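Extracellular solute-binding protein, family 1 (PDB 3OMB) probably captures a carbohydrate-like solute outside the cell for an ABC importer, and carries a bound magnesium ion. Local coordinates at residues L45-A50 and V77-W82; E53-M58 and I72-V77; N99-G104 and L421-I426; I152-G157 and E348-G353. All coordinates share one frame; numbering follows the deposited sequence.

Contact 1: L45-A50 and V77-W82; sequences LVKKNA and VTREAW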
loop_
_atom_site.group_PDB
_atom_site.type_symbol
_atom_site.label_atom_id
_atom_site.label_comp_id
_atom_site.label_asym_id
_atom_site.label_seq_id
_atom_site.Cartn_x
_atom_site.Cartn_y
_atom_site.Cartn_z
ATOM N N LEU A 45 12.165 -12.532 -15.231
ATOM C CA LEU A 45 10.850 -11.934 -15.393
ATOM C C LEU A 45 10.799 -10.687 -14.478
ATOM O O LEU A 45 11.256 -10.746 -13.349
ATOM C CB LEU A 45 9.772 -12.932 -14.987
ATOM C CG LEU A 45 8.396 -12.274 -14.910
ATOM C CD1 LEU A 45 7.571 -12.661 -16.106
ATOM C CD2 LEU A 45 7.727 -12.624 -13.595
ATOM N N VAL A 46 10.271 -9.573 -14.987
ATOM C CA VAL A 46 10.188 -8.315 -14.240
ATOM C C VAL A 46 8.844 -7.622 -14.532
ATOM O O VAL A 46 8.498 -7.332 -15.681
ATOM C CB VAL A 46 11.391 -7.344 -14.541
ATOM C CG1 VAL A 46 11.546 -7.051 -16.048
ATOM C CG2 VAL A 46 11.253 -6.069 -13.746
ATOM N N LYS A 47 8.093 -7.381 -13.478
ATOM C CA LYS A 47 6.857 -6.611 -13.568
ATOM C C LYS A 47 7.203 -5.130 -13.672
ATOM O O LYS A 47 8.111 -4.658 -12.980
ATOM C CB LYS A 47 6.013 -6.860 -12.326
ATOM C CG LYS A 47 4.580 -6.340 -12.440
ATOM C CD LYS A 47 3.907 -6.339 -11.090
ATOM C CE LYS A 47 3.096 -7.590 -10.884
ATOM N NZ LYS A 47 2.737 -7.733 -9.440
ATOM N N LYS A 48 6.476 -4.421 -14.537
ATOM C CA LYS A 48 6.706 -3.003 -14.848
ATOM C C LYS A 48 5.427 -2.171 -14.685
ATOM O O LYS A 48 4.316 -2.702 -14.774
ATOM C CB LYS A 48 7.169 -2.851 -16.305
ATOM C CG LYS A 48 8.304 -3.778 -16.756
ATOM C CD LYS A 48 9.672 -3.335 -16.214
ATOM C CE LYS A 48 10.116 -1.972 -16.769
ATOM N NZ LYS A 48 10.196 -1.916 -18.251
ATOM N N ASN A 49 5.581 -0.868 -14.464
ATOM C CA ASN A 49 4.467 0.065 -14.641
ATOM C C ASN A 49 4.496 0.488 -16.115
ATOM O O ASN A 49 5.576 0.551 -16.720
ATOM C CB ASN A 49 4.629 1.297 -13.724
ATOM C CG ASN A 49 4.427 0.983 -12.235
ATOM O OD1 ASN A 49 3.582 0.160 -11.864
ATOM N ND2 ASN A 49 5.199 1.656 -11.372
ATOM N N ALA A 50 3.340 0.777 -16.707
ATOM C CA ALA A 50 3.307 1.260 -18.108
ATOM C C ALA A 50 4.123 2.538 -18.378
ATOM O O ALA A 50 4.539 2.776 -19.500
ATOM C CB ALA A 50 1.845 1.455 -18.601
ATOM N N VAL A 77 6.802 -7.573 -18.070
ATOM C CA VAL A 77 5.350 -7.691 -18.062
ATOM C C VAL A 77 4.735 -6.561 -17.241
ATOM O O VAL A 77 5.211 -6.268 -16.157
ATOM C CB VAL A 77 4.865 -9.088 -17.524
ATOM C CG1 VAL A 77 5.194 -10.215 -18.514
ATOM C CG2 VAL A 77 5.425 -9.386 -16.111
ATOM N N THR A 78 3.682 -5.926 -17.751
ATOM C CA THR A 78 2.976 -4.896 -16.971
ATOM C C THR A 78 2.085 -5.539 -15.900
ATOM O O THR A 78 1.820 -6.747 -15.943
ATOM C CB THR A 78 2.116 -3.977 -17.848
ATOM O OG1 THR A 78 1.149 -4.775 -18.537
ATOM C CG2 THR A 78 2.973 -3.221 -18.865
ATOM N N ARG A 79 1.622 -4.725 -14.951
ATOM C CA ARG A 79 0.792 -5.200 -13.846
ATOM C C ARG A 79 -0.416 -5.978 -14.332
ATOM O O ARG A 79 -0.775 -7.004 -13.753
ATOM C CB ARG A 79 0.322 -4.031 -12.978
ATOM C CG ARG A 79 1.427 -3.367 -12.165
ATOM C CD ARG A 79 0.835 -2.241 -11.325
ATOM N NE ARG A 79 1.825 -1.555 -10.499
ATOM C CZ ARG A 79 2.188 -1.926 -9.271
ATOM N NH1 ARG A 79 3.088 -1.207 -8.604
ATOM N NH2 ARG A 79 1.662 -3.015 -8.704
ATOM N N GLU A 80 -1.004 -5.483 -15.416
ATOM C CA GLU A 80 -2.293 -5.946 -15.946
ATOM C C GLU A 80 -2.110 -7.136 -16.891
ATOM O O GLU A 80 -2.921 -8.066 -16.893
ATOM C CB GLU A 80 -2.968 -4.776 -16.667
ATOM C CG GLU A 80 -2.154 -3.465 -16.490
ATOM C CD GLU A 80 -2.971 -2.184 -16.619
ATOM O OE1 GLU A 80 -3.657 -1.990 -17.652
ATOM O OE2 GLU A 80 -2.896 -1.347 -15.691
ATOM N N ALA A 81 -1.030 -7.106 -17.674
ATOM C CA ALA A 81 -0.685 -8.197 -18.578
ATOM C C ALA A 81 -0.303 -9.445 -17.808
ATOM O O ALA A 81 -0.645 -10.552 -18.216
ATOM C CB ALA A 81 0.447 -7.791 -19.485
ATOM N N TRP A 82 0.417 -9.262 -16.704
ATOM C CA TRP A 82 0.888 -10.383 -15.886
ATOM C C TRP A 82 -0.273 -11.130 -15.221
ATOM O O TRP A 82 -0.267 -12.362 -15.160
ATOM C CB TRP A 82 1.902 -9.903 -14.839
ATOM C CG TRP A 82 2.490 -10.995 -13.984
ATOM C CD1 TRP A 82 2.510 -11.039 -12.621
ATOM C CD2 TRP A 82 3.143 -12.196 -14.432
ATOM N NE1 TRP A 82 3.130 -12.185 -12.191
ATOM C CE2 TRP A 82 3.527 -12.915 -13.279
ATOM C CE3 TRP A 82 3.439 -12.730 -15.693
ATOM C CZ2 TRP A 82 4.185 -14.144 -13.345
ATOM C CZ3 TRP A 82 4.091 -13.959 -15.761
ATOM C CH2 TRP A 82 4.460 -14.651 -14.592
#

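Contact 2: E53-M58 and I72-V77; sequences EKMANM and IEWQEV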
loop_
_atom_site.group_PDB
_atom_site.type_symbol
_atom_site.label_atom_id
_atom_site.label_comp_id
_atom_site.label_asym_id
_atom_site.label_seq_id
_atom_site.Cartn_x
_atom_site.Cartn_y
_atom_site.Cartn_z
ATOM N N GLU A 53 10.384 3.123 -18.900
ATOM C CA GLU A 53 11.298 2.788 -19.977
ATOM C C GLU A 53 11.549 1.261 -20.043
ATOM O O GLU A 53 11.414 0.544 -19.037
ATOM C CB GLU A 53 12.563 3.600 -19.669
ATOM C CG GLU A 53 13.907 3.179 -20.205
ATOM C CD GLU A 53 14.905 4.351 -20.160
ATOM O OE1 GLU A 53 15.764 4.410 -19.237
ATOM O OE2 GLU A 53 14.802 5.244 -21.043
ATOM N N LYS A 54 11.876 0.760 -21.228
ATOM C CA LYS A 54 12.234 -0.662 -21.387
ATOM C C LYS A 54 13.567 -0.948 -20.693
ATOM O O LYS A 54 14.445 -0.073 -20.655
ATOM C CB LYS A 54 12.312 -1.073 -22.866
ATOM C CG LYS A 54 10.993 -0.967 -23.620
ATOM C CD LYS A 54 11.077 -1.666 -24.998
ATOM C CE LYS A 54 9.713 -1.695 -25.743
ATOM N NZ LYS A 54 9.350 -0.368 -26.368
HETATM N N MSE A 55 13.695 -2.162 -20.148
HETATM C CA MSE A 55 14.913 -2.625 -19.461
HETATM C C MSE A 55 16.135 -2.438 -20.343
HETATM O O MSE A 55 17.192 -2.018 -19.878
HETATM C CB MSE A 55 14.829 -4.121 -19.078
HETATM C CG MSE A 55 13.690 -4.531 -18.145
HETATM SE SE MSE A 55 13.550 -3.430 -16.545
HETATM C CE MSE A 55 15.357 -3.654 -15.859
ATOM N N ALA A 56 15.979 -2.735 -21.625
ATOM C CA ALA A 56 17.080 -2.591 -22.572
ATOM C C ALA A 56 17.663 -1.164 -22.633
ATOM O O ALA A 56 18.828 -1.007 -22.956
ATOM C CB ALA A 56 16.668 -3.091 -23.974
ATOM N N ASN A 57 16.869 -0.141 -22.304
ATOM C CA ASN A 57 17.347 1.262 -22.331
ATOM C C ASN A 57 17.840 1.784 -20.979
ATOM O O ASN A 57 18.178 2.963 -20.861
ATOM C CB ASN A 57 16.266 2.232 -22.833
ATOM C CG ASN A 57 15.819 1.948 -24.243
ATOM O OD1 ASN A 57 14.630 1.873 -24.494
ATOM N ND2 ASN A 57 16.758 1.801 -25.173
HETATM N N MSE A 58 17.883 0.926 -19.965
HETATM C CA MSE A 58 18.319 1.363 -18.654
HETATM C C MSE A 58 19.789 1.012 -18.447
HETATM O O MSE A 58 20.179 -0.161 -18.496
HETATM C CB MSE A 58 17.441 0.742 -17.557
HETATM C CG MSE A 58 15.971 1.163 -17.607
HETATM SE SE MSE A 58 15.000 0.141 -16.268
HETATM C CE MSE A 58 13.182 0.770 -16.514
ATOM N N ILE A 72 21.714 -11.201 -19.431
ATOM C CA ILE A 72 20.349 -11.212 -18.896
ATOM C C ILE A 72 19.340 -11.138 -20.038
ATOM O O ILE A 72 19.441 -10.266 -20.884
ATOM C CB ILE A 72 20.123 -10.056 -17.896
ATOM C CG1 ILE A 72 21.151 -10.137 -16.753
ATOM C CG2 ILE A 72 18.683 -10.083 -17.382
ATOM C CD1 ILE A 72 21.142 -8.946 -15.805
ATOM N N GLU A 73 18.400 -12.077 -20.083
ATOM C CA GLU A 73 17.276 -12.009 -21.032
ATOM C C GLU A 73 16.055 -11.545 -20.236
ATOM O O GLU A 73 15.501 -12.322 -19.442
ATOM C CB GLU A 73 17.008 -13.376 -21.713
ATOM C CG GLU A 73 18.123 -13.833 -22.702
ATOM C CD GLU A 73 17.816 -15.147 -23.499
ATOM O OE1 GLU A 73 16.802 -15.848 -23.229
ATOM O OE2 GLU A 73 18.616 -15.479 -24.418
ATOM N N TRP A 74 15.661 -10.285 -20.420
ATOM C CA TRP A 74 14.557 -9.685 -19.654
ATOM C C TRP A 74 13.217 -10.102 -20.217
ATOM O O TRP A 74 12.997 -10.066 -21.422
ATOM C CB TRP A 74 14.640 -8.150 -19.650
ATOM C CG TRP A 74 15.863 -7.605 -18.948
ATOM C CD1 TRP A 74 17.042 -7.180 -19.534
ATOM C CD2 TRP A 74 16.041 -7.448 -17.529
ATOM N NE1 TRP A 74 17.924 -6.746 -18.550
ATOM C CE2 TRP A 74 17.332 -6.910 -17.319
ATOM C CE3 TRP A 74 15.220 -7.694 -16.412
ATOM C CZ2 TRP A 74 17.825 -6.619 -16.033
ATOM C CZ3 TRP A 74 15.719 -7.409 -15.121
ATOM C CH2 TRP A 74 17.004 -6.882 -14.948
ATOM N N GLN A 75 12.296 -10.477 -19.344
ATOM C CA GLN A 75 10.941 -10.695 -19.801
ATOM C C GLN A 75 10.045 -9.697 -19.073
ATOM O O GLN A 75 9.689 -9.913 -17.928
ATOM C CB GLN A 75 10.531 -12.147 -19.544
ATOM C CG GLN A 75 9.270 -12.572 -20.251
ATOM C CD GLN A 75 8.590 -13.765 -19.570
ATOM O OE1 GLN A 75 7.371 -13.901 -19.648
ATOM N NE2 GLN A 75 9.373 -14.625 -18.899
ATOM N N GLU A 76 9.695 -8.605 -19.743
ATOM C CA GLU A 76 8.990 -7.503 -19.097
ATOM C C GLU A 76 7.496 -7.671 -19.200
ATOM O O GLU A 76 6.986 -7.877 -20.288
ATOM C CB GLU A 76 9.372 -6.177 -19.738
ATOM C CG GLU A 76 10.870 -5.958 -19.774
ATOM C CD GLU A 76 11.252 -4.728 -20.577
ATOM O OE1 GLU A 76 10.999 -3.601 -20.107
ATOM O OE2 GLU A 76 11.816 -4.889 -21.669
ATOM N N VAL A 77 6.802 -7.573 -18.070
ATOM C CA VAL A 77 5.350 -7.691 -18.062
ATOM C C VAL A 77 4.735 -6.561 -17.241
ATOM O O VAL A 77 5.211 -6.268 -16.157
ATOM C CB VAL A 77 4.865 -9.088 -17.524
ATOM C CG1 VAL A 77 5.194 -10.215 -18.514
ATOM C CG2 VAL A 77 5.425 -9.386 -16.111
HETATM O O HOH W 1 13.845 -4.051 -22.695
#

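Contact 3: N99-G104 and L421-I426; sequences NLNGYG and LLVGWI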
loop_
_atom_site.group_PDB
_atom_site.type_symbol
_atom_site.label_atom_id
_atom_site.label_comp_id
_atom_site.label_asym_id
_atom_site.label_seq_id
_atom_site.Cartn_x
_atom_site.Cartn_y
_atom_site.Cartn_z
ATOM N N ASN A 99 12.770 -13.994 -10.803
ATOM C CA ASN A 99 11.452 -13.413 -10.975
ATOM C C ASN A 99 11.274 -12.242 -10.029
ATOM O O ASN A 99 11.393 -12.394 -8.807
ATOM C CB ASN A 99 10.383 -14.467 -10.726
ATOM C CG ASN A 99 10.518 -15.644 -11.647
ATOM O OD1 ASN A 99 9.981 -15.631 -12.736
ATOM N ND2 ASN A 99 11.268 -16.655 -11.230
ATOM N N LEU A 100 11.000 -11.078 -10.613
ATOM C CA LEU A 100 10.837 -9.842 -9.861
ATOM C C LEU A 100 9.363 -9.453 -9.795
ATOM O O LEU A 100 8.753 -9.132 -10.812
ATOM C CB LEU A 100 11.688 -8.704 -10.467
ATOM C CG LEU A 100 13.164 -9.022 -10.766
ATOM C CD1 LEU A 100 13.893 -7.769 -11.221
ATOM C CD2 LEU A 100 13.901 -9.658 -9.575
ATOM N N ASN A 101 8.808 -9.491 -8.587
ATOM C CA ASN A 101 7.397 -9.235 -8.343
ATOM C C ASN A 101 6.515 -10.107 -9.222
ATOM O O ASN A 101 5.502 -9.651 -9.735
ATOM C CB ASN A 101 7.041 -7.756 -8.528
ATOM C CG ASN A 101 7.507 -6.894 -7.372
ATOM O OD1 ASN A 101 7.090 -7.085 -6.236
ATOM N ND2 ASN A 101 8.357 -5.925 -7.664
ATOM N N GLY A 102 6.932 -11.354 -9.412
ATOM C CA GLY A 102 6.154 -12.306 -10.201
ATOM C C GLY A 102 5.235 -13.149 -9.346
ATOM O O GLY A 102 4.060 -13.280 -9.653
ATOM N N TYR A 103 5.774 -13.679 -8.253
ATOM C CA TYR A 103 5.119 -14.718 -7.464
ATOM C C TYR A 103 5.203 -14.449 -5.987
ATOM O O TYR A 103 6.085 -13.746 -5.528
ATOM C CB TYR A 103 5.810 -16.052 -7.733
ATOM C CG TYR A 103 5.858 -16.380 -9.195
ATOM C CD1 TYR A 103 4.718 -16.813 -9.858
ATOM C CD2 TYR A 103 7.033 -16.215 -9.923
ATOM C CE1 TYR A 103 4.748 -17.080 -11.217
ATOM C CE2 TYR A 103 7.077 -16.497 -11.284
ATOM C CZ TYR A 103 5.936 -16.935 -11.921
ATOM O OH TYR A 103 5.965 -17.215 -13.261
ATOM N N GLY A 104 4.284 -15.027 -5.232
ATOM C CA GLY A 104 4.397 -15.019 -3.781
ATOM C C GLY A 104 4.779 -16.407 -3.320
ATOM O O GLY A 104 4.672 -17.365 -4.085
ATOM N N LEU A 421 8.267 -0.750 -7.749
ATOM C CA LEU A 421 8.429 -2.171 -8.103
ATOM C C LEU A 421 9.880 -2.637 -8.021
ATOM O O LEU A 421 10.248 -3.664 -8.606
ATOM C CB LEU A 421 7.867 -2.457 -9.501
ATOM C CG LEU A 421 6.342 -2.368 -9.612
ATOM C CD1 LEU A 421 5.931 -2.160 -11.051
ATOM C CD2 LEU A 421 5.653 -3.613 -9.009
ATOM N N LEU A 422 10.709 -1.897 -7.285
ATOM C CA LEU A 422 12.098 -2.295 -7.133
ATOM C C LEU A 422 12.122 -3.598 -6.330
ATOM O O LEU A 422 11.233 -3.876 -5.501
ATOM C CB LEU A 422 12.903 -1.215 -6.419
ATOM C CG LEU A 422 12.946 -1.302 -4.884
ATOM C CD1 LEU A 422 14.126 -0.509 -4.322
ATOM C CD2 LEU A 422 11.655 -0.831 -4.285
ATOM N N VAL A 423 13.126 -4.410 -6.600
ATOM C CA VAL A 423 13.321 -5.611 -5.838
ATOM C C VAL A 423 14.755 -5.482 -5.330
ATOM O O VAL A 423 15.715 -5.633 -6.080
ATOM C CB VAL A 423 13.086 -6.827 -6.739
ATOM C CG1 VAL A 423 13.368 -8.098 -6.011
ATOM C CG2 VAL A 423 11.643 -6.841 -7.212
ATOM N N GLY A 424 14.890 -5.166 -4.054
ATOM C CA GLY A 424 16.161 -4.730 -3.488
ATOM C C GLY A 424 15.769 -4.016 -2.218
ATOM O O GLY A 424 14.656 -4.193 -1.740
ATOM N N TRP A 425 16.666 -3.231 -1.648
ATOM C CA TRP A 425 16.327 -2.502 -0.437
ATOM C C TRP A 425 17.172 -1.236 -0.340
ATOM O O TRP A 425 18.328 -1.244 -0.710
ATOM C CB TRP A 425 16.463 -3.374 0.811
ATOM C CG TRP A 425 17.881 -3.645 1.275
ATOM C CD1 TRP A 425 18.848 -4.342 0.595
ATOM C CD2 TRP A 425 18.478 -3.235 2.517
ATOM N NE1 TRP A 425 19.998 -4.398 1.341
ATOM C CE2 TRP A 425 19.810 -3.710 2.515
ATOM C CE3 TRP A 425 18.021 -2.499 3.625
ATOM C CZ2 TRP A 425 20.695 -3.497 3.589
ATOM C CZ3 TRP A 425 18.908 -2.281 4.706
ATOM C CH2 TRP A 425 20.232 -2.772 4.669
ATOM N N ILE A 426 16.561 -0.147 0.120
ATOM C CA ILE A 426 17.274 1.109 0.327
ATOM C C ILE A 426 17.661 1.125 1.786
ATOM O O ILE A 426 16.772 1.178 2.655
ATOM C CB ILE A 426 16.401 2.361 0.046
ATOM C CG1 ILE A 426 15.832 2.352 -1.383
ATOM C CG2 ILE A 426 17.214 3.668 0.299
ATOM C CD1 ILE A 426 16.856 2.416 -2.450
HETATM O O HOH W 2 8.342 -3.901 -5.264
#

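Contact 4: I152-G157 and E348-G353; sequences IADGRG and ELSPAG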
loop_
_atom_site.group_PDB
_atom_site.type_symbol
_atom_site.label_atom_id
_atom_site.label_comp_id
_atom_site.label_asym_id
_atom_site.label_seq_id
_atom_site.Cartn_x
_atom_site.Cartn_y
_atom_site.Cartn_z
ATOM N N ILE A 152 11.589 -13.185 -1.395
ATOM C CA ILE A 152 12.209 -12.157 -0.557
ATOM C C ILE A 152 11.493 -10.828 -0.743
ATOM O O ILE A 152 11.144 -10.441 -1.874
ATOM C CB ILE A 152 13.711 -12.038 -0.862
ATOM C CG1 ILE A 152 14.311 -13.460 -0.872
ATOM C CG2 ILE A 152 14.409 -11.108 0.144
ATOM C CD1 ILE A 152 15.831 -13.559 -0.803
ATOM N N ALA A 153 11.275 -10.142 0.373
ATOM C CA ALA A 153 10.655 -8.828 0.367
ATOM C C ALA A 153 11.602 -7.773 -0.199
ATOM O O ALA A 153 12.790 -8.022 -0.440
ATOM C CB ALA A 153 10.212 -8.439 1.802
ATOM N N ASP A 154 11.064 -6.582 -0.405
ATOM C CA ASP A 154 11.884 -5.436 -0.804
ATOM C C ASP A 154 11.534 -4.213 0.053
ATOM O O ASP A 154 10.520 -4.193 0.744
ATOM C CB ASP A 154 11.685 -5.161 -2.286
ATOM C CG ASP A 154 10.233 -5.232 -2.690
ATOM O OD1 ASP A 154 9.481 -4.284 -2.345
ATOM O OD2 ASP A 154 9.839 -6.235 -3.340
ATOM N N GLY A 155 12.383 -3.204 0.017
ATOM C CA GLY A 155 12.149 -1.986 0.796
ATOM C C GLY A 155 12.529 -0.740 0.025
ATOM O O GLY A 155 13.501 -0.741 -0.702
ATOM N N ARG A 156 11.754 0.323 0.226
ATOM C CA ARG A 156 11.847 1.582 -0.497
ATOM C C ARG A 156 12.600 2.607 0.315
ATOM O O ARG A 156 12.641 3.760 -0.084
ATOM C CB ARG A 156 10.452 2.207 -0.559
ATOM C CG ARG A 156 9.572 1.865 -1.640
ATOM C CD ARG A 156 8.606 3.038 -1.807
ATOM N NE ARG A 156 7.269 2.815 -1.249
ATOM C CZ ARG A 156 6.162 3.338 -1.788
ATOM N NH1 ARG A 156 6.246 4.073 -2.891
ATOM N NH2 ARG A 156 4.970 3.112 -1.245
ATOM N N GLY A 157 13.060 2.250 1.507
ATOM C CA GLY A 157 13.763 3.219 2.361
ATOM C C GLY A 157 12.954 3.775 3.515
ATOM O O GLY A 157 11.730 3.884 3.440
ATOM N N GLU A 348 7.125 1.215 3.387
ATOM C CA GLU A 348 8.519 0.899 3.085
ATOM C C GLU A 348 8.697 -0.501 2.497
ATOM O O GLU A 348 9.227 -0.656 1.385
ATOM C CB GLU A 348 9.388 1.024 4.337
ATOM C CG GLU A 348 10.865 0.710 4.043
ATOM C CD GLU A 348 11.773 0.903 5.256
ATOM O OE1 GLU A 348 13.019 0.762 5.100
ATOM O OE2 GLU A 348 11.242 1.207 6.353
ATOM N N LEU A 349 8.263 -1.500 3.264
ATOM C CA LEU A 349 8.436 -2.902 2.924
ATOM C C LEU A 349 7.267 -3.482 2.165
ATOM O O LEU A 349 6.120 -3.095 2.362
ATOM C CB LEU A 349 8.666 -3.744 4.179
ATOM C CG LEU A 349 9.844 -3.310 5.048
ATOM C CD1 LEU A 349 9.844 -4.106 6.347
ATOM C CD2 LEU A 349 11.208 -3.412 4.311
ATOM N N SER A 350 7.577 -4.437 1.301
ATOM C CA SER A 350 6.591 -5.016 0.412
ATOM C C SER A 350 6.961 -6.483 0.199
ATOM O O SER A 350 8.112 -6.783 -0.102
ATOM C CB SER A 350 6.577 -4.225 -0.897
ATOM O OG SER A 350 5.945 -4.950 -1.925
ATOM N N PRO A 351 5.994 -7.407 0.398
ATOM C CA PRO A 351 6.383 -8.812 0.356
ATOM C C PRO A 351 6.548 -9.280 -1.074
ATOM O O PRO A 351 6.144 -8.573 -2.001
ATOM C CB PRO A 351 5.208 -9.543 1.023
ATOM C CG PRO A 351 4.247 -8.478 1.501
ATOM C CD PRO A 351 4.576 -7.220 0.765
ATOM N N ALA A 352 7.173 -10.445 -1.242
ATOM C CA ALA A 352 7.195 -11.157 -2.522
ATOM C C ALA A 352 7.847 -10.427 -3.699
ATOM O O ALA A 352 7.282 -10.342 -4.786
ATOM C CB ALA A 352 5.760 -11.621 -2.891
ATOM N N GLY A 353 9.042 -9.912 -3.487
ATOM C CA GLY A 353 9.759 -9.241 -4.553
ATOM C C GLY A 353 10.606 -10.192 -5.383
ATOM O O GLY A 353 10.504 -10.182 -6.610
HETATM O O HOH W 3 7.224 -6.561 -3.839
HETATM O O HOH W 4 9.217 -1.821 -1.499
HETATM O O HOH W 5 14.104 -0.138 2.892
#

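Contact 1: L45-A50 and V77-W82
The carbonyl oxygen V77 O is held twice by 45-50: K48 N donates to it over 2.8 Å, and K47 CA brings a C-H to 3.1 Å. The amide of the same residue, V77 N, gives a nearly straight bond to V46 O (2.9 Å, 169° at the hydrogen). K47 thus pairs with V77 and K48 with T78 in parallel register. Where 77-82 turns into a helix, T78 serves as N-cap, its OG1 weakly accepting from A81 N; the backbone link thins to a weak bond from R79 N to K48 O, and polar side chains add to it. R79 NE donates to N49 OD1 at 2.8 Å, almost in line with the amide C=O; amide and guanidinium run side by side with their planes 22° apart. E420 fixes both from outside, in a salt bridge with R79 and a hydrogen bond from N49 ND2. At the other end the interaction is apolar. The W82 side chain leaves the helix with CG anti to the backbone N (chi1 -178°), which carries the indole back to L45; L45 CD2 sits over one face, 4.1 Å from the six-ring centroid, while CD1 bridges to V77 CG2. G102 O receives the indole N-H. Here a parallel strand pair whose second member runs straight into the next helix closes the right-handed beta-alpha-beta crossover formed by strand 41-48, helix 59-68 and strand 71-78.

Contact 2: E53-M58 and I72-V77
The loop 53-58, with a short 3-10 turn at 55-57, runs past the strand 72-77 without pairing to it, M55 CA lying 7.1 Å from W74 CA at the nearest point. Side chains therefore bridge the interval, and M55, a selenomethionine in this crystal, does most of the work. Its chain doubles back at chi2 (-50°) and chi3 (-56°), which folds it across the face of the W74 indole, the two side chains crossing at about a right angle. CB rests on the five-ring end, 3.6 Å from W74 CG, and CE covers the six-membered ring, 3.7 Å from its centroid and close to the normal. SE is more distant over the same face, so the Met-aromatic contact is led by the methyl group. I72 CG2 presses on the opposite face, and the indole is sandwiched between aliphatic carbons. The polar half belongs to E76. Its extended chain delivers OE1 to M55 N at 3.1 Å, the donor arriving well above the carboxylate plane, while M55 CG packs against E76 CD at 3.4 Å. Water 1 accepts from A56 N at 2.7 Å and also approaches E76 OE2, though so closely that this second link is doubtful. OE1 has a further partner in K48, through a salt bridge, and K48 NZ also binds E53 O. With that ammonium and the M55 N-H both directed at OE1, the E76 carboxylate is likely to remain ionised, so that a charged hydrogen bond at the M55 backbone and indole contact at its side chain both hold the loop.

Contact 3: N99-G104 and L421-I426
Apolar contact joins L100, at the end of strand 98-100, to V423 in the loop 421-426. L100 CB meets V423 CG2 at 3.8 Å and L100 CD2 meets V423 CG1 at 3.9 Å, so both methyl branches of the valine are engaged. V423 presents them with CG1 anti to its backbone N (chi1 176°) and CG2 anti to the carbonyl carbon. L354, on the neighbouring strand 352-356, touches both residues and joins the cluster. Contacts between polar and apolar groups centre on N101. Its backbone takes up a left-handed helical conformation that ends the strand, and its side chain slides past V423 in the opposite direction until ND2 is 3.4 Å from V423 CG2. L421 CD2 packs near the same nitrogen. Among the polar approaches, ND2 comes to 3.1 Å from L421 O, and it donates to water 2, also at 3.1 Å. That water lies 2.9 Å from L422 O, placed to pass the link on to the loop backbone. Replacing N101 with alanine would probably leave water 2 without its amide donor and open a gap beside V423 CG2 and L421 CD2, giving the loop more freedom against the strand end. On the main chain, N101 also bonds to G353, whereas V423 O is held by Q382. The loop thus packs against the C-terminal end of strand 98-100, in a sheet where strand 352-356 runs antiparallel beside it, a strand order consistent with the type 2 periplasmic-binding fold to which this family belongs.

Contact 4: I152-G157 and E348-G353
Two torsions set the stage: E348 has CG anti to its N (chi1 -179°) and an extended chain that runs alongside G157, whereas D154 holds CG between its own N and carbonyl carbon (chi1 44°), which turns the carboxylate across to S350 and G353. The frame that carries them is a short two-stranded antiparallel ribbon, 152-155 against 349-350, of the kind that probably links the lobes of a binding protein. S350 and D154 form its hydrogen-bonded pair, D154 N giving S350 O a 3.0 Å bond in the carbonyl plane. R156 N extends the ladder to E348 O. The D154 carboxylate is bound through waters: water 4 donates to OD1 (2.6 Å) and to E348 O, and water 3 joins OD2 to S350 OG. OD2 also lies 3.2 Å from G353 CA, where a side chain would run into it. E348 CG packs against G157 O at 3.3 Å, and OE1 accepts from water 5 (2.6 Å), which takes the G157 N-H in turn; K135 supplies a salt bridge to the same oxygen. With an alanine in place of E348, K135 would probably lose its charge partner and water 5 one of its anchors. Beyond the corner at P351, where the chain passes toward another sheet, the last cross-link is G353 N to I152 O at 2.7 Å, its donor tilted 32° from the carbonyl plane.

All four contacts reach one mixed sheet, ordered 71-78, 41-48, 98-100, 352-356, and they progress across it. Contact 2 flanks the outer strand 71-78, contact 1 pairs that strand with 41-48, contact 3 tops 98-100, and contact 4 lies where 352-356 begins. Centres of contacts 1 and 2 are about 11 Å apart, those of 1 and 3 about 12 Å and those of 3 and 4 only about 7 Å, against about 21 Å between the centres of 2 and 4. Along the chain contact 2 nests inside contact 1, while contact 4 nests inside contact 3. Neighbouring sequence thus builds one edge, whereas distant returns of the chain complete the other, beside the probable connection between lobes.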